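Local structure of beta-lactamase (Burkholderia cenocepacia, 5E2G) at residues 66-74 with 168-177; 180-189 with 221-232. The protein probably hydrolyses beta-lactams to substituted beta-amino acids, as a member of the class-C beta-lactamase family. One frame throughout, in Å; residues are numbered along the deposited sequence.

Contact 1: 66-74 with 168-177; sequences TLTATLASD and FATLMEQRLF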
# COMPACT_ATOMS: atom_id res chain seq x y z
N THR A 66 -0.68 0.62 3.14
CA THR A 66 0.46 0.14 3.93
C THR A 66 0.91 1.20 4.92
O THR A 66 1.37 0.86 6.02
CB THR A 66 1.62 -0.29 3.03
OG1 THR A 66 2.12 0.82 2.28
CG2 THR A 66 1.19 -1.40 2.08
N LEU A 67 0.78 2.48 4.57
CA LEU A 67 1.17 3.54 5.49
C LEU A 67 0.13 3.72 6.59
O LEU A 67 0.48 3.94 7.75
CB LEU A 67 1.39 4.85 4.73
CG LEU A 67 2.60 4.77 3.80
CD1 LEU A 67 2.43 5.66 2.58
CD2 LEU A 67 3.87 5.13 4.56
N THR A 68 -1.15 3.63 6.22
CA THR A 68 -2.21 3.60 7.22
C THR A 68 -2.02 2.46 8.21
O THR A 68 -2.14 2.65 9.42
CB THR A 68 -3.56 3.48 6.52
OG1 THR A 68 -3.72 4.57 5.60
CG2 THR A 68 -4.69 3.53 7.54
N ALA A 69 -1.71 1.26 7.71
CA ALA A 69 -1.45 0.13 8.60
C ALA A 69 -0.29 0.41 9.54
O ALA A 69 -0.33 0.04 10.72
CB ALA A 69 -1.17 -1.13 7.78
N THR A 70 0.75 1.08 9.05
CA THR A 70 1.88 1.41 9.90
C THR A 70 1.46 2.36 11.02
O THR A 70 1.89 2.20 12.17
CB THR A 70 3.00 2.03 9.07
OG1 THR A 70 3.37 1.11 8.04
CG2 THR A 70 4.21 2.34 9.93
N LEU A 71 0.63 3.35 10.69
CA LEU A 71 0.13 4.27 11.71
C LEU A 71 -0.67 3.54 12.77
O LEU A 71 -0.50 3.79 13.98
CB LEU A 71 -0.71 5.36 11.04
CG LEU A 71 -1.17 6.46 11.99
CD1 LEU A 71 -0.02 7.39 12.32
CD2 LEU A 71 -2.35 7.20 11.39
N ALA A 72 -1.56 2.63 12.35
CA ALA A 72 -2.36 1.86 13.30
C ALA A 72 -1.48 0.97 14.15
O ALA A 72 -1.73 0.81 15.35
CB ALA A 72 -3.40 1.03 12.55
N SER A 73 -0.45 0.39 13.54
CA SER A 73 0.52 -0.41 14.27
C SER A 73 1.26 0.44 15.30
O SER A 73 1.54 -0.02 16.41
CB SER A 73 1.48 -1.05 13.28
OG SER A 73 2.34 -1.99 13.89
N ASP A 74 1.56 1.69 14.95
CA ASP A 74 2.23 2.56 15.91
C ASP A 74 1.32 2.90 17.09
O ASP A 74 1.75 2.84 18.25
CB ASP A 74 2.71 3.83 15.23
CG ASP A 74 3.54 4.66 16.16
OD1 ASP A 74 4.74 4.31 16.33
OD2 ASP A 74 3.02 5.65 16.70
N PHE A 168 -6.80 12.78 10.69
CA PHE A 168 -6.08 11.71 9.99
C PHE A 168 -4.92 12.26 9.15
O PHE A 168 -3.77 11.83 9.31
CB PHE A 168 -7.02 10.89 9.11
CG PHE A 168 -6.29 9.87 8.29
CD1 PHE A 168 -5.90 8.67 8.86
CD2 PHE A 168 -5.92 10.13 6.98
CE1 PHE A 168 -5.18 7.72 8.13
CE2 PHE A 168 -5.21 9.20 6.24
CZ PHE A 168 -4.83 7.99 6.82
N ALA A 169 -5.22 13.19 8.23
CA ALA A 169 -4.18 13.70 7.33
C ALA A 169 -3.02 14.34 8.10
O ALA A 169 -1.87 14.25 7.67
CB ALA A 169 -4.78 14.71 6.34
N THR A 170 -3.32 14.97 9.24
CA THR A 170 -2.28 15.54 10.10
C THR A 170 -1.37 14.45 10.67
O THR A 170 -0.15 14.62 10.73
CB THR A 170 -2.94 16.33 11.23
OG1 THR A 170 -3.73 17.39 10.66
CG2 THR A 170 -1.90 16.92 12.17
N LEU A 171 -1.95 13.33 11.09
CA LEU A 171 -1.14 12.22 11.60
C LEU A 171 -0.19 11.68 10.54
O LEU A 171 0.91 11.24 10.86
CB LEU A 171 -2.05 11.11 12.10
CG LEU A 171 -2.76 11.29 13.44
CD1 LEU A 171 -3.87 10.27 13.61
CD2 LEU A 171 -1.75 11.20 14.57
N MSE A 172 -0.60 11.70 9.29
CA MSE A 172 0.24 11.17 8.23
C MSE A 172 1.37 12.14 7.88
O MSE A 172 2.53 11.74 7.77
CB MSE A 172 -0.61 10.87 7.00
CG MSE A 172 -1.69 9.84 7.25
SE MSE A 172 -1.02 8.01 7.52
CE MSE A 172 -0.98 7.46 5.65
N GLU A 173 1.04 13.42 7.73
CA GLU A 173 2.01 14.40 7.25
C GLU A 173 2.88 15.00 8.36
O GLU A 173 4.03 15.37 8.09
CB GLU A 173 1.28 15.50 6.48
CG GLU A 173 0.42 14.93 5.34
CD GLU A 173 -0.20 15.98 4.42
OE1 GLU A 173 -0.40 17.14 4.85
OE2 GLU A 173 -0.49 15.64 3.26
N GLN A 174 2.39 15.08 9.59
CA GLN A 174 3.17 15.66 10.67
C GLN A 174 3.77 14.62 11.61
O GLN A 174 4.54 14.98 12.51
CB GLN A 174 2.32 16.64 11.49
CG GLN A 174 1.59 17.68 10.66
CD GLN A 174 2.52 18.52 9.81
OE1 GLN A 174 3.65 18.81 10.20
NE2 GLN A 174 2.05 18.92 8.64
N ARG A 175 3.44 13.34 11.43
CA ARG A 175 3.90 12.29 12.31
C ARG A 175 4.59 11.20 11.51
O ARG A 175 5.81 11.06 11.58
CB ARG A 175 2.73 11.71 13.11
CG ARG A 175 3.08 11.07 14.43
CD ARG A 175 1.88 10.33 15.09
NE ARG A 175 2.27 9.27 16.03
CZ ARG A 175 2.80 9.48 17.24
NH1 ARG A 175 3.02 10.72 17.67
NH2 ARG A 175 3.12 8.44 18.00
N LEU A 176 3.83 10.42 10.74
CA LEU A 176 4.39 9.23 10.11
C LEU A 176 5.45 9.58 9.07
O LEU A 176 6.58 9.11 9.15
CB LEU A 176 3.28 8.38 9.48
CG LEU A 176 3.78 7.09 8.82
CD1 LEU A 176 4.39 6.18 9.86
CD2 LEU A 176 2.69 6.36 8.05
N PHE A 177 5.08 10.39 8.07
CA PHE A 177 5.98 10.68 6.95
C PHE A 177 7.30 11.29 7.41
O PHE A 177 8.36 10.78 7.01
CB PHE A 177 5.29 11.60 5.94
CG PHE A 177 4.03 11.03 5.32
CD1 PHE A 177 3.76 9.67 5.36
CD2 PHE A 177 3.13 11.87 4.69
CE1 PHE A 177 2.62 9.16 4.78
CE2 PHE A 177 1.98 11.37 4.12
CZ PHE A 177 1.73 10.01 4.16

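Contact 2: 180-189 with 221-232; sequences IGMTHTYINV and GVRTTAADLLRF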
# COMPACT_ATOMS: atom_id res chain seq x y z
N ILE A 180 9.73 8.72 8.96
CA ILE A 180 10.48 7.93 7.98
C ILE A 180 11.39 8.81 7.14
O ILE A 180 12.20 8.29 6.36
CB ILE A 180 9.53 7.16 7.04
CG1 ILE A 180 8.34 6.59 7.81
CG2 ILE A 180 10.26 6.04 6.30
CD1 ILE A 180 8.53 5.18 8.24
N GLY A 181 11.28 10.13 7.28
CA GLY A 181 12.03 11.01 6.40
C GLY A 181 11.46 11.03 5.00
O GLY A 181 12.22 11.12 4.03
N MSE A 182 10.14 10.92 4.87
CA MSE A 182 9.49 11.01 3.58
C MSE A 182 9.02 12.44 3.37
O MSE A 182 7.93 12.83 3.80
CB MSE A 182 8.31 10.03 3.50
CG MSE A 182 8.70 8.58 3.77
SE MSE A 182 7.14 7.40 3.89
CE MSE A 182 6.60 7.44 2.04
N THR A 183 9.87 13.24 2.72
CA THR A 183 9.68 14.68 2.62
C THR A 183 8.98 15.10 1.33
O THR A 183 8.80 16.30 1.10
CB THR A 183 11.03 15.42 2.72
OG1 THR A 183 11.87 15.03 1.63
CG2 THR A 183 11.73 15.08 4.01
N HIS A 184 8.58 14.16 0.48
CA HIS A 184 7.81 14.46 -0.72
C HIS A 184 6.64 13.50 -0.85
O HIS A 184 6.37 12.92 -1.91
CB HIS A 184 8.73 14.46 -1.94
CG HIS A 184 9.59 15.68 -2.01
ND1 HIS A 184 9.11 16.90 -2.43
CD2 HIS A 184 10.89 15.88 -1.68
CE1 HIS A 184 10.07 17.80 -2.37
NE2 HIS A 184 11.16 17.20 -1.91
N THR A 185 5.92 13.35 0.26
CA THR A 185 4.82 12.42 0.39
C THR A 185 3.65 13.18 1.01
O THR A 185 3.82 13.86 2.02
CB THR A 185 5.21 11.22 1.26
OG1 THR A 185 6.34 10.56 0.69
CG2 THR A 185 4.06 10.24 1.37
N TYR A 186 2.47 13.07 0.39
CA TYR A 186 1.34 13.90 0.78
C TYR A 186 0.04 13.11 0.77
O TYR A 186 -0.16 12.25 -0.09
CB TYR A 186 1.18 15.11 -0.15
CG TYR A 186 2.48 15.85 -0.36
CD1 TYR A 186 3.00 16.66 0.63
CD2 TYR A 186 3.19 15.71 -1.55
CE1 TYR A 186 4.19 17.34 0.45
CE2 TYR A 186 4.38 16.39 -1.74
CZ TYR A 186 4.88 17.19 -0.74
OH TYR A 186 6.07 17.86 -0.93
N ILE A 187 -0.83 13.41 1.73
CA ILE A 187 -2.25 13.13 1.55
C ILE A 187 -2.89 14.27 0.76
O ILE A 187 -3.63 14.04 -0.20
CB ILE A 187 -2.93 12.93 2.91
CG1 ILE A 187 -2.35 11.71 3.63
CG2 ILE A 187 -4.43 12.80 2.75
CD1 ILE A 187 -2.53 10.42 2.88
N ASN A 188 -2.60 15.50 1.17
CA ASN A 188 -3.03 16.71 0.47
C ASN A 188 -1.79 17.35 -0.14
O ASN A 188 -0.89 17.79 0.58
CB ASN A 188 -3.72 17.67 1.44
CG ASN A 188 -4.93 17.04 2.09
OD1 ASN A 188 -4.98 16.89 3.31
ND2 ASN A 188 -5.90 16.66 1.28
N VAL A 189 -1.73 17.39 -1.46
CA VAL A 189 -0.55 17.94 -2.14
C VAL A 189 -0.57 19.46 -2.02
O VAL A 189 -1.59 20.09 -2.37
CB VAL A 189 -0.51 17.50 -3.60
CG1 VAL A 189 0.69 18.12 -4.31
CG2 VAL A 189 -0.47 15.98 -3.70
N GLY A 221 -5.09 7.81 -0.64
CA GLY A 221 -4.83 9.23 -0.74
C GLY A 221 -3.39 9.63 -0.92
O GLY A 221 -3.13 10.83 -1.03
N VAL A 222 -2.45 8.69 -0.97
CA VAL A 222 -1.04 9.04 -0.97
C VAL A 222 -0.57 9.36 -2.38
O VAL A 222 -0.77 8.58 -3.32
CB VAL A 222 -0.18 7.93 -0.35
CG1 VAL A 222 1.28 8.32 -0.43
CG2 VAL A 222 -0.57 7.69 1.10
N ARG A 223 0.05 10.53 -2.53
CA ARG A 223 0.89 10.88 -3.66
C ARG A 223 2.33 10.94 -3.15
O ARG A 223 2.57 11.43 -2.04
CB ARG A 223 0.48 12.23 -4.25
CG ARG A 223 -0.60 12.17 -5.32
CD ARG A 223 -1.89 11.48 -4.89
NE ARG A 223 -2.59 12.17 -3.81
CZ ARG A 223 -3.56 13.06 -3.98
NH1 ARG A 223 -3.95 13.39 -5.20
NH2 ARG A 223 -4.15 13.62 -2.93
N THR A 224 3.28 10.42 -3.92
CA THR A 224 4.64 10.34 -3.42
C THR A 224 5.61 10.16 -4.58
O THR A 224 5.21 9.98 -5.73
CB THR A 224 4.79 9.19 -2.39
OG1 THR A 224 6.12 9.17 -1.86
CG2 THR A 224 4.48 7.85 -3.03
N THR A 225 6.90 10.23 -4.26
CA THR A 225 7.98 10.00 -5.21
C THR A 225 8.53 8.59 -5.05
O THR A 225 8.28 7.90 -4.05
CB THR A 225 9.13 10.99 -5.01
OG1 THR A 225 9.75 10.74 -3.74
CG2 THR A 225 8.63 12.41 -5.05
N ALA A 226 9.30 8.16 -6.05
CA ALA A 226 9.93 6.85 -5.97
C ALA A 226 10.92 6.80 -4.82
O ALA A 226 11.00 5.80 -4.11
CB ALA A 226 10.62 6.50 -7.28
N ALA A 227 11.67 7.89 -4.62
CA ALA A 227 12.63 7.92 -3.53
C ALA A 227 11.95 7.71 -2.18
O ALA A 227 12.40 6.91 -1.36
CB ALA A 227 13.40 9.25 -3.55
N ASP A 228 10.84 8.42 -1.94
CA ASP A 228 10.19 8.34 -0.64
C ASP A 228 9.61 6.95 -0.40
O ASP A 228 9.75 6.39 0.70
CB ASP A 228 9.10 9.39 -0.52
CG ASP A 228 9.63 10.74 -0.04
OD1 ASP A 228 10.86 10.96 -0.05
OD2 ASP A 228 8.80 11.58 0.35
N LEU A 229 8.93 6.39 -1.40
CA LEU A 229 8.41 5.03 -1.26
C LEU A 229 9.55 4.04 -1.05
O LEU A 229 9.42 3.09 -0.26
CB LEU A 229 7.58 4.66 -2.48
CG LEU A 229 6.51 3.59 -2.26
CD1 LEU A 229 5.74 3.90 -0.99
CD2 LEU A 229 5.57 3.53 -3.45
N LEU A 230 10.67 4.26 -1.72
CA LEU A 230 11.84 3.41 -1.52
C LEU A 230 12.34 3.50 -0.09
O LEU A 230 12.72 2.49 0.52
CB LEU A 230 12.94 3.80 -2.50
CG LEU A 230 14.09 2.80 -2.61
CD1 LEU A 230 13.54 1.42 -2.99
CD2 LEU A 230 15.11 3.30 -3.62
N ARG A 231 12.36 4.71 0.48
CA ARG A 231 12.84 4.88 1.85
C ARG A 231 11.94 4.13 2.82
O ARG A 231 12.42 3.55 3.80
CB ARG A 231 12.92 6.36 2.19
CG ARG A 231 13.66 6.66 3.46
CD ARG A 231 14.01 8.13 3.60
NE ARG A 231 14.72 8.38 4.86
CZ ARG A 231 16.02 8.17 5.03
NH1 ARG A 231 16.76 7.72 4.04
NH2 ARG A 231 16.59 8.42 6.21
N PHE A 232 10.63 4.11 2.55
CA PHE A 232 9.70 3.31 3.34
C PHE A 232 10.05 1.82 3.25
O PHE A 232 10.07 1.12 4.27
CB PHE A 232 8.28 3.58 2.85
CG PHE A 232 7.20 2.93 3.66
CD1 PHE A 232 7.19 2.99 5.05
CD2 PHE A 232 6.14 2.29 3.03
CE1 PHE A 232 6.17 2.40 5.79
CE2 PHE A 232 5.11 1.69 3.77
CZ PHE A 232 5.13 1.76 5.15
O HOH W 1 -4.41 16.72 -2.89

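Contact 1: 66-74 with 168-177
Leu71 and Leu176 sit where helices 66-74 and 168-177 come nearest, their CA atoms 6.7 Å apart, in the buried helical region of a class-C beta-lactamase-type fold. The two axes pass at 10.7 Å and cross at 71°. Apolar packing makes up most of the contact. Leu71 has CG anti to its backbone N, which carries CD2 across to Leu171, 4.0 Å from its CB, with the selenium of Met172 (selenomethionine) close by. The chain of Met172 is bent at both chi2 and chi3, and the bends bring the methyl CE back to 3.6 Å from Leu67 CB. Its CG lies over one face of the Phe168 ring, toward the rim. Leu176 divides its branches: its side chain crosses that of Thr70 at about a right angle, CD1 against CG2, while CD2 packs 3.9 Å from Leu67 CB and makes a close methyl-to-carbonyl contact with Leu67 O.

The polar contacts are fewer. Thr68 OG1 stands near the plane of the Phe168 ring, at its edge, 3.8 Å from CZ, and its hydrogen bond goes elsewhere, to Pro218 O. Thr70 OG1 bonds back to Thr66 O, on the face opposite that used by Thr70 N. The one salt bridge across the interface joins Asp74 and Arg175, whose side chains approach from opposite directions. Arg245 is a second cationic partner of Asp74 OD2, so this oxygen probably offsets the closeness of the two arginines. Arg175 NH2 meets Asp74 OD2 at 3.1 Å with an N-H...O angle of 167°, in the guanidinium plane although the carboxylate is turned 56° from it.

Contact 2: 180-189 with 221-232
Asp228 receives two hydrogen bonds through one carboxylate oxygen, drawing the loop 180-189 onto the start of helix 226-232. His184 N reaches Asp228 OD2 on its syn side at 2.6 Å, whereas Thr185 OG1 donates to the anti lone pair of the same OD2 at 2.7 Å. The Thr185 side chain slides past that of Asp228 in the opposite direction. With chi1 at -58°, Thr185 turns OG1 to the carboxylate and leaves CG2 to pack on Val222 CG1. Thr224 OG1 lies alongside, 2.9 Å from Thr185 OG1.

Arg223 is folded rather than extended. Bends at chi2 and chi3 curl its guanidinium back so that NH2 gives its hydrogen to Ile187 O at 2.8 Å, near the guanidinium plane, while NE bonds to Gly221 O from above the carbonyl plane. Val189 CG2 covers the centre of one guanidinium face, and Tyr197 OH takes up NH1. These contacts together fix the rotation of the group.

Arg231 does the reverse: its chain is extended from CG to NE, and NE reaches Ile180 O at 2.9 Å, within the carbonyl plane but through a bent bond of 132°. Beside it, chi1 and an extended chi2 carry SE of Met182 (selenomethionine) obliquely beside the Phe232 ring, 5.2 Å from its centroid, as a Met-aromatic contact; the bend at chi3 directs CE to 3.6 Å from Asp228 O. Ile180 CD1 meets the edge of the same ring.

Backbone bonds in both directions between Tyr186 and Arg223 form a single antiparallel bridge of the hydrogen-bonded type. Farther along, Thr225 is the N-cap of helix 226-232, its OG1 accepting from Asp228 N, and Gly181, with positive phi, is the C-prime residue of the Schellman motif that ends helix 168-180.

How the contacts relate
Contacts 1 and 2 follow in series along the chain, with centres about 12 Å apart, and share helix 168-180, which supplies 168-177 and then ends in the loop 180-189. Several direct links join them. Glu173 OE2 lies 2.7 Å from Ile187 N, a probable hydrogen bond, and Phe177 O lies 2.8 Å from Met182 N within the helix-ending turn. In addition, Thr70 OG1 comes within 3.4 Å of Phe232 CZ, packing helix 226-235 against helix 64-77. Helix 64-77 follows Ser62 and includes Lys65, consistent with the SxxK motif of serine beta-lactamases; Thr68 lies near that probable active site without touching it. The Asp74 side chain is about 4 Å from a bound thiocyanate ion, probably from the crystallisation liquor.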